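Local coordinates for protein endo-1,4-beta-xylanase (Pseudoalteromonas haloplanktis, PDB 1H12) that hydrolyses internal beta-1,4 linkages of xylan as a cold-adapted endo-xylanase of glycoside hydrolase family 8, and may also act on beta-1,4-glucans such as cellulose, at residues A[200-205]-A[279-284]; A[237-242]-A[251-256]; A[196-201]-A[255-260]; A[285-290]-A[345-350]; A[245-250]-A[329-334]. All coordinates share one frame; numbering follows the deposited sequence.

Contact 1. Residues A[200-205]-A[279-284]; sequences DPSYHI and EFDAWR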
# COMPACT_ATOMS: atom_id res chain seq x y z
N ASP A 200 5.36 6.77 -9.33
CA ASP A 200 5.83 6.59 -7.94
C ASP A 200 5.95 5.10 -7.78
O ASP A 200 4.93 4.40 -7.83
CB ASP A 200 4.82 7.24 -7.01
CG ASP A 200 5.13 7.15 -5.56
OD1 ASP A 200 5.67 6.16 -5.08
OD2 ASP A 200 4.78 8.17 -4.84
N PRO A 201 7.16 4.55 -7.70
CA PRO A 201 7.32 3.09 -7.60
C PRO A 201 6.40 2.43 -6.63
O PRO A 201 5.93 1.33 -6.89
CB PRO A 201 8.82 2.93 -7.34
CG PRO A 201 9.44 4.08 -8.11
CD PRO A 201 8.47 5.24 -7.85
N SER A 202 6.17 3.04 -5.49
CA SER A 202 5.31 2.44 -4.45
C SER A 202 3.87 2.21 -4.89
O SER A 202 3.15 1.47 -4.24
CB SER A 202 5.29 3.30 -3.18
OG SER A 202 4.45 4.41 -3.30
N TYR A 203 3.45 2.85 -5.98
CA TYR A 203 2.11 2.67 -6.48
C TYR A 203 1.95 1.42 -7.34
O TYR A 203 0.85 1.04 -7.73
CB TYR A 203 1.67 3.86 -7.31
CG TYR A 203 1.56 5.19 -6.60
CD1 TYR A 203 1.87 5.36 -5.23
CD2 TYR A 203 1.12 6.31 -7.29
CE1 TYR A 203 1.73 6.59 -4.63
CE2 TYR A 203 1.00 7.55 -6.69
CZ TYR A 203 1.29 7.69 -5.35
OH TYR A 203 1.12 8.93 -4.74
N HIS A 204 3.07 0.77 -7.69
CA HIS A 204 3.09 -0.40 -8.59
C HIS A 204 2.86 -1.68 -7.80
O HIS A 204 3.74 -2.13 -7.07
CB HIS A 204 4.41 -0.44 -9.32
CG HIS A 204 4.49 0.58 -10.39
ND1 HIS A 204 4.26 0.23 -11.69
CD2 HIS A 204 4.66 1.93 -10.35
CE1 HIS A 204 4.32 1.34 -12.41
NE2 HIS A 204 4.55 2.40 -11.62
N ILE A 205 1.68 -2.29 -8.01
CA ILE A 205 1.34 -3.55 -7.36
C ILE A 205 0.90 -4.47 -8.47
O ILE A 205 -0.30 -4.59 -8.77
CB ILE A 205 0.30 -3.38 -6.26
CG1 ILE A 205 0.69 -2.20 -5.35
CG2 ILE A 205 0.16 -4.68 -5.50
CD1 ILE A 205 -0.32 -1.80 -4.43
N GLU A 279 12.22 7.14 0.94
CA GLU A 279 11.48 7.77 2.01
C GLU A 279 10.20 6.98 2.26
O GLU A 279 10.11 5.79 1.96
CB GLU A 279 11.30 9.28 1.73
CG GLU A 279 10.74 9.62 0.38
CD GLU A 279 9.51 8.80 -0.01
OE1 GLU A 279 8.35 9.22 0.24
OE2 GLU A 279 9.76 7.67 -0.53
N PHE A 280 9.19 7.60 2.85
CA PHE A 280 8.02 6.91 3.31
C PHE A 280 7.29 6.14 2.21
O PHE A 280 6.91 5.00 2.44
CB PHE A 280 7.11 7.92 4.02
CG PHE A 280 7.95 8.78 5.01
CD1 PHE A 280 8.36 8.21 6.21
CD2 PHE A 280 8.51 10.05 4.65
CE1 PHE A 280 9.18 8.92 7.11
CE2 PHE A 280 9.33 10.72 5.56
CZ PHE A 280 9.65 10.14 6.76
N ASP A 281 7.07 6.74 1.05
CA ASP A 281 6.45 6.00 -0.03
C ASP A 281 7.33 4.80 -0.43
O ASP A 281 6.86 3.68 -0.57
CB ASP A 281 6.20 6.86 -1.27
CG ASP A 281 4.88 7.57 -1.29
OD1 ASP A 281 4.12 7.48 -0.26
OD2 ASP A 281 4.52 8.18 -2.30
N ALA A 282 8.62 5.08 -0.62
CA ALA A 282 9.54 4.06 -1.09
C ALA A 282 9.60 2.85 -0.21
O ALA A 282 9.89 1.75 -0.69
CB ALA A 282 10.90 4.65 -1.34
N TRP A 283 9.34 2.99 1.08
CA TRP A 283 9.29 1.86 1.99
C TRP A 283 8.44 0.73 1.42
O TRP A 283 8.72 -0.45 1.65
CB TRP A 283 8.66 2.17 3.34
CG TRP A 283 9.37 3.13 4.25
CD1 TRP A 283 10.58 3.76 4.09
CD2 TRP A 283 8.85 3.57 5.51
NE1 TRP A 283 10.82 4.55 5.18
CE2 TRP A 283 9.76 4.46 6.05
CE3 TRP A 283 7.69 3.28 6.23
CZ2 TRP A 283 9.52 5.08 7.26
CZ3 TRP A 283 7.46 3.87 7.41
CH2 TRP A 283 8.35 4.77 7.91
N ARG A 284 7.33 1.10 0.77
CA ARG A 284 6.36 0.11 0.35
C ARG A 284 6.77 -0.67 -0.88
O ARG A 284 6.13 -1.68 -1.18
CB ARG A 284 4.98 0.80 0.08
CG ARG A 284 4.42 1.50 1.29
CD ARG A 284 2.97 1.89 1.12
NE ARG A 284 2.64 2.82 0.05
CZ ARG A 284 2.68 4.14 0.15
NH1 ARG A 284 3.23 4.71 1.18
NH2 ARG A 284 2.15 4.87 -0.77
O HOH W 1 1.29 1.66 -2.28
O HOH W 2 1.84 8.97 -2.23
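S202 in the 3-10 turn 201-203 faces R284 at the start of helix 283-296, their CA atoms 5.4 Å apart. The CB of S202 presses on the carbonyl O of D281 at 3.1 Å, while its OG lies over one face of the R284 guanidinium. That hydroxyl makes no bond to the arginine; it donates instead to OD1 of D200 at 2.8 Å, from well above the carboxylate plane. With CG anti to the backbone N (chi1 180°), D200 reaches across to D281, and the two carboxylates meet OD2 to OD2 at 2.6 Å with planes 48° apart. CB of D200 also covers the centre of one face of the Y203 ring. Two waters stitch the segments together: one accepts from the Y203 hydroxyl and donates to D281 OD2, and the other links S202 O with R284 NE. R284 forms a salt bridge to D281, NH1 to OD1 at 3.2 Å, and its NH2 has further salt bridges to E78 and D144, while NH1 bonds to the Y381 hydroxyl. The result is an arginine-centred cluster of acids near the middle of the (alpha/alpha)6 barrel of family 8, with the R284 side chain about 13 Å from the bound xylose.

Contact 2. Residues A[237-242]-A[251-256]; sequences KNHFTK and LPTFLS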
# COMPACT_ATOMS: atom_id res chain seq x y z
N LYS A 237 11.25 -3.75 -12.56
CA LYS A 237 12.54 -4.35 -12.94
C LYS A 237 13.51 -3.30 -13.38
O LYS A 237 14.68 -3.33 -12.99
CB LYS A 237 12.31 -5.35 -14.10
CG LYS A 237 11.66 -6.57 -13.80
CD LYS A 237 11.57 -7.55 -15.05
CE LYS A 237 10.15 -7.56 -15.57
NZ LYS A 237 9.20 -8.06 -14.50
N ASN A 238 13.07 -2.40 -14.21
CA ASN A 238 13.94 -1.32 -14.70
C ASN A 238 14.40 -0.43 -13.56
O ASN A 238 15.56 -0.02 -13.52
CB ASN A 238 13.22 -0.52 -15.78
CG ASN A 238 13.08 -1.25 -17.10
OD1 ASN A 238 13.77 -2.26 -17.35
ND2 ASN A 238 12.20 -0.73 -17.98
N HIS A 239 13.47 -0.07 -12.67
CA HIS A 239 13.84 0.76 -11.53
C HIS A 239 14.88 0.08 -10.68
O HIS A 239 15.87 0.71 -10.28
CB HIS A 239 12.57 1.06 -10.72
CG HIS A 239 12.77 2.08 -9.64
ND1 HIS A 239 13.13 3.37 -9.89
CD2 HIS A 239 12.67 1.97 -8.30
CE1 HIS A 239 13.21 4.02 -8.71
NE2 HIS A 239 12.95 3.19 -7.72
N PHE A 240 14.69 -1.19 -10.39
CA PHE A 240 15.67 -1.92 -9.59
C PHE A 240 17.01 -2.04 -10.28
O PHE A 240 18.04 -2.03 -9.61
CB PHE A 240 15.09 -3.24 -9.06
CG PHE A 240 14.26 -3.03 -7.83
CD1 PHE A 240 14.88 -2.78 -6.63
CD2 PHE A 240 12.85 -3.07 -7.86
CE1 PHE A 240 14.14 -2.56 -5.49
CE2 PHE A 240 12.12 -2.85 -6.72
CZ PHE A 240 12.77 -2.58 -5.54
N THR A 241 17.04 -2.17 -11.59
CA THR A 241 18.30 -2.14 -12.32
C THR A 241 18.97 -0.78 -12.14
O THR A 241 20.16 -0.71 -11.90
CB THR A 241 18.05 -2.44 -13.79
OG1 THR A 241 17.51 -3.77 -13.95
CG2 THR A 241 19.34 -2.33 -14.64
N LYS A 242 18.22 0.27 -12.27
CA LYS A 242 18.75 1.63 -12.19
C LYS A 242 19.22 1.99 -10.81
O LYS A 242 20.17 2.77 -10.70
CB LYS A 242 17.76 2.66 -12.73
CG LYS A 242 17.44 2.49 -14.21
CD LYS A 242 18.12 3.28 -15.00
CE LYS A 242 17.43 3.40 -16.45
NZ LYS A 242 18.13 4.67 -16.90
N LEU A 251 18.36 0.75 -3.02
CA LEU A 251 17.04 1.13 -2.49
C LEU A 251 16.26 1.84 -3.56
O LEU A 251 16.76 2.75 -4.24
CB LEU A 251 17.16 2.01 -1.23
CG LEU A 251 17.72 1.34 -0.00
CD1 LEU A 251 17.78 2.34 1.14
CD2 LEU A 251 16.89 0.11 0.40
N PRO A 252 14.96 1.49 -3.70
CA PRO A 252 14.10 2.19 -4.62
C PRO A 252 13.78 3.59 -4.10
O PRO A 252 13.99 3.89 -2.92
CB PRO A 252 12.87 1.29 -4.66
CG PRO A 252 12.80 0.76 -3.25
CD PRO A 252 14.25 0.52 -2.85
N THR A 253 13.24 4.44 -5.00
CA THR A 253 13.06 5.85 -4.70
C THR A 253 11.59 6.27 -4.73
O THR A 253 10.72 5.56 -5.24
CB THR A 253 13.93 6.73 -5.58
OG1 THR A 253 13.47 6.73 -6.93
CG2 THR A 253 15.37 6.26 -5.57
N PHE A 254 11.36 7.45 -4.20
CA PHE A 254 10.06 8.10 -4.15
C PHE A 254 9.42 8.22 -5.53
O PHE A 254 8.29 7.80 -5.76
CB PHE A 254 10.27 9.47 -3.47
CG PHE A 254 9.11 10.41 -3.51
CD1 PHE A 254 7.78 9.99 -3.50
CD2 PHE A 254 9.35 11.78 -3.53
CE1 PHE A 254 6.74 10.93 -3.54
CE2 PHE A 254 8.33 12.72 -3.58
CZ PHE A 254 7.05 12.29 -3.59
N LEU A 255 10.15 8.84 -6.47
CA LEU A 255 9.65 9.13 -7.79
C LEU A 255 10.57 8.55 -8.86
O LEU A 255 11.78 8.44 -8.68
CB LEU A 255 9.52 10.65 -8.02
CG LEU A 255 8.47 11.33 -7.16
CD1 LEU A 255 8.53 12.83 -7.34
CD2 LEU A 255 7.06 10.82 -7.46
N SER A 256 9.96 8.20 -10.01
CA SER A 256 10.65 7.62 -11.12
C SER A 256 10.07 8.11 -12.43
O SER A 256 8.85 8.36 -12.54
CB SER A 256 10.49 6.08 -11.08
OG SER A 256 11.15 5.40 -12.13
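H239 of helix 219-243 and T253 share the one direct hydrogen bond between segment 237-242 and the loop segment 251-256. The backbone N of T253 donates to NE2 of H239 at 3.0 Å, with an angle of 162° at the hydrogen, and it arrives at the edge of the imidazole within 2° of the ring plane. The histidine swings its ring off the helix with CG anti to the backbone N (chi1 -171°), which carries NE2 to the loop backbone. On the other side of the ring, ND1 bonds to the carbonyl O of G260, so both nitrogens have partners and the ring is fixed in rotation. T253 turns its own hydroxyl back to the carbonyl O of L255 at 3.0 Å; on the way OG1 passes CE1 of H239 at 3.3 Å.

The apolar part of the contact centres on P252. Its CB sits at the imidazole edge, 3.7 Å from CD2 of H239, and the same CB meets CZ of F240 at 4.0 Å. F240 packs further on V285, I286 and V289, and P252 on V285 as well, so proline and phenylalanine bring the loop onto helix 283-296. S256 adds its CB, 4.0 Å from ND1 of H239.

Because NE2 accepts from an amide while ND1 faces a carbonyl oxygen, the buried histidine is probably neutral, with its proton on ND1.

Contact 3. Residues A[196-201]-A[255-260]; sequences DNLTDP and LSRLDG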
# COMPACT_ATOMS: atom_id res chain seq x y z
N ASP A 196 3.41 14.64 -16.66
CA ASP A 196 3.65 13.47 -17.48
C ASP A 196 5.04 12.91 -17.25
O ASP A 196 5.88 13.51 -16.61
CB ASP A 196 3.42 13.83 -18.96
CG ASP A 196 2.02 14.13 -19.26
OD1 ASP A 196 1.05 13.84 -18.51
OD2 ASP A 196 1.78 14.71 -20.35
N ASN A 197 5.25 11.70 -17.73
CA ASN A 197 6.52 10.98 -17.55
C ASN A 197 6.86 10.89 -16.08
O ASN A 197 8.02 11.10 -15.70
CB ASN A 197 7.62 11.57 -18.38
CG ASN A 197 8.86 10.71 -18.41
OD1 ASN A 197 8.78 9.47 -18.27
ND2 ASN A 197 10.01 11.33 -18.66
N LEU A 198 5.90 10.54 -15.24
CA LEU A 198 6.16 10.48 -13.80
C LEU A 198 5.33 9.41 -13.10
O LEU A 198 4.07 9.43 -13.21
CB LEU A 198 5.91 11.83 -13.16
CG LEU A 198 6.28 11.95 -11.70
CD1 LEU A 198 7.77 11.77 -11.53
CD2 LEU A 198 5.79 13.28 -11.11
N THR A 199 5.98 8.52 -12.43
CA THR A 199 5.32 7.53 -11.62
C THR A 199 5.98 7.51 -10.23
O THR A 199 6.97 8.18 -9.98
CB THR A 199 5.26 6.18 -12.31
OG1 THR A 199 4.35 5.29 -11.64
CG2 THR A 199 6.62 5.49 -12.38
N ASP A 200 5.36 6.77 -9.33
CA ASP A 200 5.83 6.59 -7.94
C ASP A 200 5.95 5.10 -7.78
O ASP A 200 4.93 4.40 -7.83
CB ASP A 200 4.82 7.24 -7.01
CG ASP A 200 5.13 7.15 -5.56
OD1 ASP A 200 5.67 6.16 -5.08
OD2 ASP A 200 4.78 8.17 -4.84
N PRO A 201 7.16 4.55 -7.70
CA PRO A 201 7.32 3.09 -7.60
C PRO A 201 6.40 2.43 -6.63
O PRO A 201 5.93 1.33 -6.89
CB PRO A 201 8.82 2.93 -7.34
CG PRO A 201 9.44 4.08 -8.11
CD PRO A 201 8.47 5.24 -7.85
N LEU A 255 10.15 8.84 -6.47
CA LEU A 255 9.65 9.13 -7.79
C LEU A 255 10.57 8.55 -8.86
O LEU A 255 11.78 8.44 -8.68
CB LEU A 255 9.52 10.65 -8.02
CG LEU A 255 8.47 11.33 -7.16
CD1 LEU A 255 8.53 12.83 -7.34
CD2 LEU A 255 7.06 10.82 -7.46
N SER A 256 9.96 8.20 -10.01
CA SER A 256 10.65 7.62 -11.12
C SER A 256 10.07 8.11 -12.43
O SER A 256 8.85 8.36 -12.54
CB SER A 256 10.49 6.08 -11.08
OG SER A 256 11.15 5.40 -12.13
N ARG A 257 10.90 8.19 -13.45
CA ARG A 257 10.41 8.32 -14.81
C ARG A 257 9.85 7.00 -15.29
O ARG A 257 10.01 5.96 -14.64
CB ARG A 257 11.55 8.82 -15.74
CG ARG A 257 12.14 10.11 -15.25
CD ARG A 257 11.08 11.16 -15.16
NE ARG A 257 11.60 12.52 -14.91
CZ ARG A 257 10.85 13.58 -14.84
NH1 ARG A 257 9.53 13.47 -14.97
NH2 ARG A 257 11.36 14.77 -14.62
N LEU A 258 9.19 7.00 -16.45
CA LEU A 258 8.52 5.80 -16.95
C LEU A 258 9.45 4.73 -17.41
O LEU A 258 9.05 3.60 -17.55
CB LEU A 258 7.47 6.18 -17.98
CG LEU A 258 6.37 7.09 -17.51
CD1 LEU A 258 5.26 7.15 -18.54
CD2 LEU A 258 5.80 6.84 -16.18
N ASP A 259 10.74 5.05 -17.59
CA ASP A 259 11.79 4.09 -17.89
C ASP A 259 12.44 3.50 -16.63
O ASP A 259 13.42 2.74 -16.74
CB ASP A 259 12.81 4.64 -18.86
CG ASP A 259 13.65 5.69 -18.26
OD1 ASP A 259 13.45 6.14 -17.10
OD2 ASP A 259 14.56 6.22 -18.95
N GLY A 260 11.97 3.89 -15.46
CA GLY A 260 12.51 3.44 -14.19
C GLY A 260 13.58 4.32 -13.60
O GLY A 260 14.06 4.04 -12.49
O HOH W 3 7.75 15.47 -16.31
O HOH W 4 10.75 7.71 -19.23
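N197 and R257 cross at about a right angle, with the amide and guanidinium planes only 20° apart. The arginine chain is bent at its second torsion (chi2 -58°) and folds back so that NH1 donates to the backbone O of N197 at 2.9 Å. The oxygen lies in the guanidinium plane, whereas the donor stands above the carbonyl plane. A water joins the same NH1 to D196 O. The amide of N197 slides past L258 in the opposite direction, and its OD1 takes the backbone N of L258 at 3.1 Å, nearly straight (170°). Replacing R257 by an alanine would probably leave the carbonyl of N197 without this donor and the water at D196 O without its link to segment 255-260. L258 turns CD2 onto CB of T199 at 4.0 Å, and L198 crosses L255 obliquely, CD1 to CB at 4.1 Å.

Between these pairs, T199 and S256 form a single antiparallel, hydrogen-bonded bridge: T199 N to S256 O is 2.9 Å, S256 N to T199 O 3.0 Å. CG of P201 rests on CB of S256 at 3.7 Å. The S256 hydroxyl and the N of G260 both donate to R257 O, holding the type I turn 257-260. T199 OG1 bonds to I189 O, and L258 touches E185 and I188, so the paired loops lie against strands 184-185 and 188-189, with helix 219-243 beyond P201.

Contact 4. Residues A[285-290]-A[345-350]; sequences VIMNVG and KAANAV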
# COMPACT_ATOMS: atom_id res chain seq x y z
N VAL A 285 7.79 -0.23 -1.59
CA VAL A 285 8.15 -0.89 -2.84
C VAL A 285 8.51 -2.35 -2.62
O VAL A 285 7.94 -3.23 -3.28
CB VAL A 285 9.24 -0.14 -3.59
CG1 VAL A 285 9.62 -0.89 -4.85
CG2 VAL A 285 8.82 1.28 -3.94
N ILE A 286 9.45 -2.65 -1.72
CA ILE A 286 9.80 -4.06 -1.56
C ILE A 286 8.68 -4.87 -0.88
O ILE A 286 8.59 -6.07 -1.09
CB ILE A 286 11.17 -4.31 -0.97
CG1 ILE A 286 11.31 -3.84 0.50
CG2 ILE A 286 12.25 -3.73 -1.89
CD1 ILE A 286 12.63 -4.28 1.14
N MET A 287 7.81 -4.21 -0.13
CA MET A 287 6.59 -4.85 0.34
C MET A 287 5.75 -5.32 -0.87
O MET A 287 5.27 -6.46 -0.89
CB MET A 287 5.79 -3.88 1.20
CG MET A 287 4.54 -4.39 1.78
SD MET A 287 3.67 -3.12 2.68
CE MET A 287 3.14 -1.99 1.69
N ASN A 288 5.58 -4.42 -1.84
CA ASN A 288 4.83 -4.75 -3.04
C ASN A 288 5.49 -5.85 -3.85
O ASN A 288 4.81 -6.67 -4.46
CB ASN A 288 4.66 -3.52 -3.90
CG ASN A 288 3.84 -2.43 -3.29
OD1 ASN A 288 3.00 -2.67 -2.40
ND2 ASN A 288 4.03 -1.21 -3.78
N VAL A 289 6.82 -5.86 -3.89
CA VAL A 289 7.56 -6.92 -4.58
C VAL A 289 7.29 -8.27 -3.88
O VAL A 289 7.07 -9.27 -4.56
CB VAL A 289 9.05 -6.58 -4.68
CG1 VAL A 289 9.84 -7.74 -5.26
CG2 VAL A 289 9.28 -5.35 -5.52
N GLY A 290 7.34 -8.29 -2.56
CA GLY A 290 6.98 -9.50 -1.80
C GLY A 290 5.55 -9.96 -2.10
O GLY A 290 5.29 -11.14 -2.31
N LYS A 345 9.64 -1.52 9.28
CA LYS A 345 9.94 -2.89 9.61
C LYS A 345 8.87 -3.86 9.10
O LYS A 345 9.18 -4.96 8.66
CB LYS A 345 10.10 -3.03 11.12
CG LYS A 345 11.31 -2.34 11.66
CD LYS A 345 11.45 -2.41 13.17
CE LYS A 345 12.80 -1.88 13.66
NZ LYS A 345 12.83 -1.78 15.16
N ALA A 346 7.63 -3.43 9.13
CA ALA A 346 6.51 -4.22 8.60
C ALA A 346 6.63 -4.42 7.07
O ALA A 346 6.49 -5.53 6.57
CB ALA A 346 5.19 -3.50 8.95
N ALA A 347 6.90 -3.35 6.35
CA ALA A 347 7.10 -3.43 4.91
C ALA A 347 8.20 -4.41 4.59
O ALA A 347 8.09 -5.22 3.68
CB ALA A 347 7.39 -2.06 4.35
N ASN A 348 9.31 -4.34 5.34
CA ASN A 348 10.46 -5.17 5.08
C ASN A 348 10.18 -6.64 5.40
O ASN A 348 10.75 -7.53 4.78
CB ASN A 348 11.68 -4.63 5.82
CG ASN A 348 12.13 -3.30 5.27
OD1 ASN A 348 11.84 -2.99 4.10
ND2 ASN A 348 12.89 -2.52 6.07
N ALA A 349 9.31 -6.91 6.40
CA ALA A 349 8.92 -8.28 6.68
C ALA A 349 8.13 -8.89 5.51
O ALA A 349 8.31 -10.06 5.18
CB ALA A 349 8.16 -8.36 7.96
N VAL A 350 7.23 -8.11 4.89
CA VAL A 350 6.49 -8.61 3.77
C VAL A 350 7.39 -8.92 2.59
O VAL A 350 7.17 -9.88 1.84
CB VAL A 350 5.35 -7.66 3.36
CG1 VAL A 350 4.61 -8.15 2.17
CG2 VAL A 350 4.44 -7.41 4.54
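M287 and A347 meet where two buried helices, 283-296 and 342-351, run side by side in nearly the same direction. The axes of segments 285-290 and 345-350 approach to 7.4 Å and cross at 29°, close enough to bring CA of M287 within 4.8 Å of CA of A347. Small residues make this possible. CB of M287 touches CB of A347 at 4.0 Å and the carbonyl O of A347 at 3.6 Å. One turn on, G290 lays its bare CA 3.7 Å from V350 O; a CB there would collide with that oxygen. V350 points at the other helix and puts CG1 3.6 Å from the carbonyl O of M287. The methionine extends with CG anti to the backbone N (chi1 -178°), passing V350 CB, though its side chain has two conformers and this outer contact is less certain. Beside the M287-A347 pair, CD1 of I286 rests against OD1 of N348 at 3.3 Å, while ND2 of N348 is bonded to the Y325 hydroxyl.

The shared direction is consistent with two helices of one ring in an (alpha/alpha)6 barrel. Helix 300-318 covers the I286 and N348 side, helix 379-392 packs on M287 and V350, and F240 of helix 219-243 backs I286.

Contact 5. Residues A[245-250]-A[329-334]; sequences GSPHWN and YSYGGA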
# COMPACT_ATOMS: atom_id res chain seq x y z
N GLY A 245 23.66 -0.81 -7.18
CA GLY A 245 25.05 -0.30 -7.07
C GLY A 245 25.07 1.20 -7.01
O GLY A 245 24.09 1.91 -6.68
N SER A 246 26.22 1.78 -7.34
CA SER A 246 26.34 3.21 -7.31
C SER A 246 25.49 3.86 -8.35
O SER A 246 25.48 3.35 -9.47
CB SER A 246 27.84 3.58 -7.55
OG SER A 246 28.00 4.95 -7.45
N PRO A 247 24.84 5.00 -8.10
CA PRO A 247 24.88 5.76 -6.84
C PRO A 247 23.73 5.58 -5.90
O PRO A 247 23.76 6.17 -4.80
CB PRO A 247 24.86 7.20 -7.38
CG PRO A 247 23.89 7.12 -8.55
CD PRO A 247 24.20 5.82 -9.17
N HIS A 248 22.71 4.80 -6.27
CA HIS A 248 21.52 4.68 -5.43
C HIS A 248 21.59 3.56 -4.40
O HIS A 248 20.79 3.51 -3.46
CB HIS A 248 20.26 4.53 -6.29
CG HIS A 248 20.02 5.70 -7.18
ND1 HIS A 248 19.58 6.89 -6.69
CD2 HIS A 248 20.20 5.85 -8.52
CE1 HIS A 248 19.52 7.76 -7.71
NE2 HIS A 248 19.89 7.15 -8.83
N TRP A 249 22.55 2.65 -4.54
CA TRP A 249 22.83 1.63 -3.57
C TRP A 249 21.65 0.79 -3.14
O TRP A 249 21.47 0.49 -1.97
CB TRP A 249 23.66 2.21 -2.39
CG TRP A 249 24.98 2.69 -2.86
CD1 TRP A 249 25.41 3.99 -3.02
CD2 TRP A 249 26.07 1.87 -3.33
NE1 TRP A 249 26.72 4.02 -3.50
CE2 TRP A 249 27.11 2.73 -3.74
CE3 TRP A 249 26.23 0.49 -3.47
CZ2 TRP A 249 28.32 2.26 -4.23
CZ3 TRP A 249 27.47 0.02 -3.97
CH2 TRP A 249 28.48 0.94 -4.34
N ASN A 250 20.89 0.37 -4.15
CA ASN A 250 19.97 -0.78 -4.03
C ASN A 250 18.67 -0.50 -3.34
O ASN A 250 17.89 -1.41 -3.14
CB ASN A 250 20.67 -1.99 -3.41
CG ASN A 250 22.02 -2.24 -4.11
OD1 ASN A 250 22.04 -2.39 -5.30
ND2 ASN A 250 23.07 -2.24 -3.40
N TYR A 329 16.95 7.46 3.21
CA TYR A 329 18.30 7.42 2.58
C TYR A 329 18.25 8.15 1.27
O TYR A 329 17.23 8.15 0.58
CB TYR A 329 18.78 5.97 2.36
CG TYR A 329 19.16 5.29 3.66
CD1 TYR A 329 18.22 4.64 4.43
CD2 TYR A 329 20.45 5.34 4.11
CE1 TYR A 329 18.57 4.09 5.65
CE2 TYR A 329 20.80 4.82 5.35
CZ TYR A 329 19.86 4.21 6.12
OH TYR A 329 20.14 3.70 7.39
N SER A 330 19.39 8.73 0.86
CA SER A 330 19.52 9.33 -0.46
C SER A 330 20.91 9.00 -0.97
O SER A 330 21.90 9.24 -0.28
CB SER A 330 19.38 10.85 -0.38
OG SER A 330 19.44 11.41 -1.66
N TYR A 331 21.00 8.37 -2.13
CA TYR A 331 22.29 7.94 -2.66
C TYR A 331 23.06 7.08 -1.68
O TYR A 331 24.31 7.16 -1.59
CB TYR A 331 23.11 9.12 -3.13
CG TYR A 331 22.53 9.94 -4.25
CD1 TYR A 331 22.26 9.40 -5.48
CD2 TYR A 331 22.27 11.27 -4.08
CE1 TYR A 331 21.83 10.21 -6.54
CE2 TYR A 331 21.81 12.08 -5.11
CZ TYR A 331 21.60 11.53 -6.31
OH TYR A 331 21.20 12.30 -7.40
N GLY A 332 22.34 6.26 -0.91
CA GLY A 332 22.97 5.40 0.06
C GLY A 332 23.38 6.06 1.38
O GLY A 332 23.93 5.39 2.24
N GLY A 333 23.09 7.32 1.53
CA GLY A 333 23.44 8.09 2.72
C GLY A 333 22.28 8.38 3.62
O GLY A 333 21.22 8.84 3.15
N ALA A 334 22.43 8.13 4.91
CA ALA A 334 21.37 8.38 5.87
C ALA A 334 21.08 9.85 5.94
O ALA A 334 21.99 10.69 6.01
CB ALA A 334 21.82 7.89 7.22
O HOH W 5 18.85 7.42 -4.00
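H248 and Y331 lie side by side and point the same way, their rings near parallel (25° between planes) but slid apart with centroids 5.3 Å from each other. The meeting is therefore at the borders, CE1 of the histidine to CE1 of the tyrosine at 3.6 Å, rather than a full stack. P247 adds its CB, 3.9 Å from CD1 of Y331, and its carbonyl O lies at the edge of the tyrosine ring and takes a CA-H...O contact from Y331 CA at 3.1 Å. CD1 of W249 approaches O of Y331 at 3.6 Å and its CB covers G332, where any side chain would strike the indole.

A water bridges the segments, lying in the imidazole plane 2.8 Å from H248 ND1 and accepting from Y331 N at 3.0 Å. An alanine in place of H248 would probably cost this water an anchor and leave the Y331 ring freer to turn.

Behind these groups, a type I' turn from S330 to G333 presents Y331 and G332. The opposing loop is shaped by a cis peptide before P247, whose CG leans over the H248 ring, and by W249 N bonding to G245 O.

The turn joins strands 329-330 and 333-334 of a small sheet completed by strand 277-278; W249 rests on F312 of helix 300-318, and H248 on P262.

Overall arrangement
Contacts 1 to 4 form a connected band through one side of the barrel, with contact 5 at its surface edge. Contacts 1 and 3 share D200 and P201 and are tied by H204 NE2 to T199 OG1 at 2.9 Å; contacts 2 and 3 share L255 and S256, their centres about 9 Å apart. Helix 283-296 links contact 1 to contact 4, and S202 O lies 2.9 Å from N288 ND2. CZ of F240 in contact 2 lies 3.6 Å from CG1 of V285 in contact 4. Contact 5 touches contact 2 alone, through K242 and L251. The bound xylose, in a pocket lined by Q327, G341, E342, Y378 and N382, is about 12 Å from the A347 side chain.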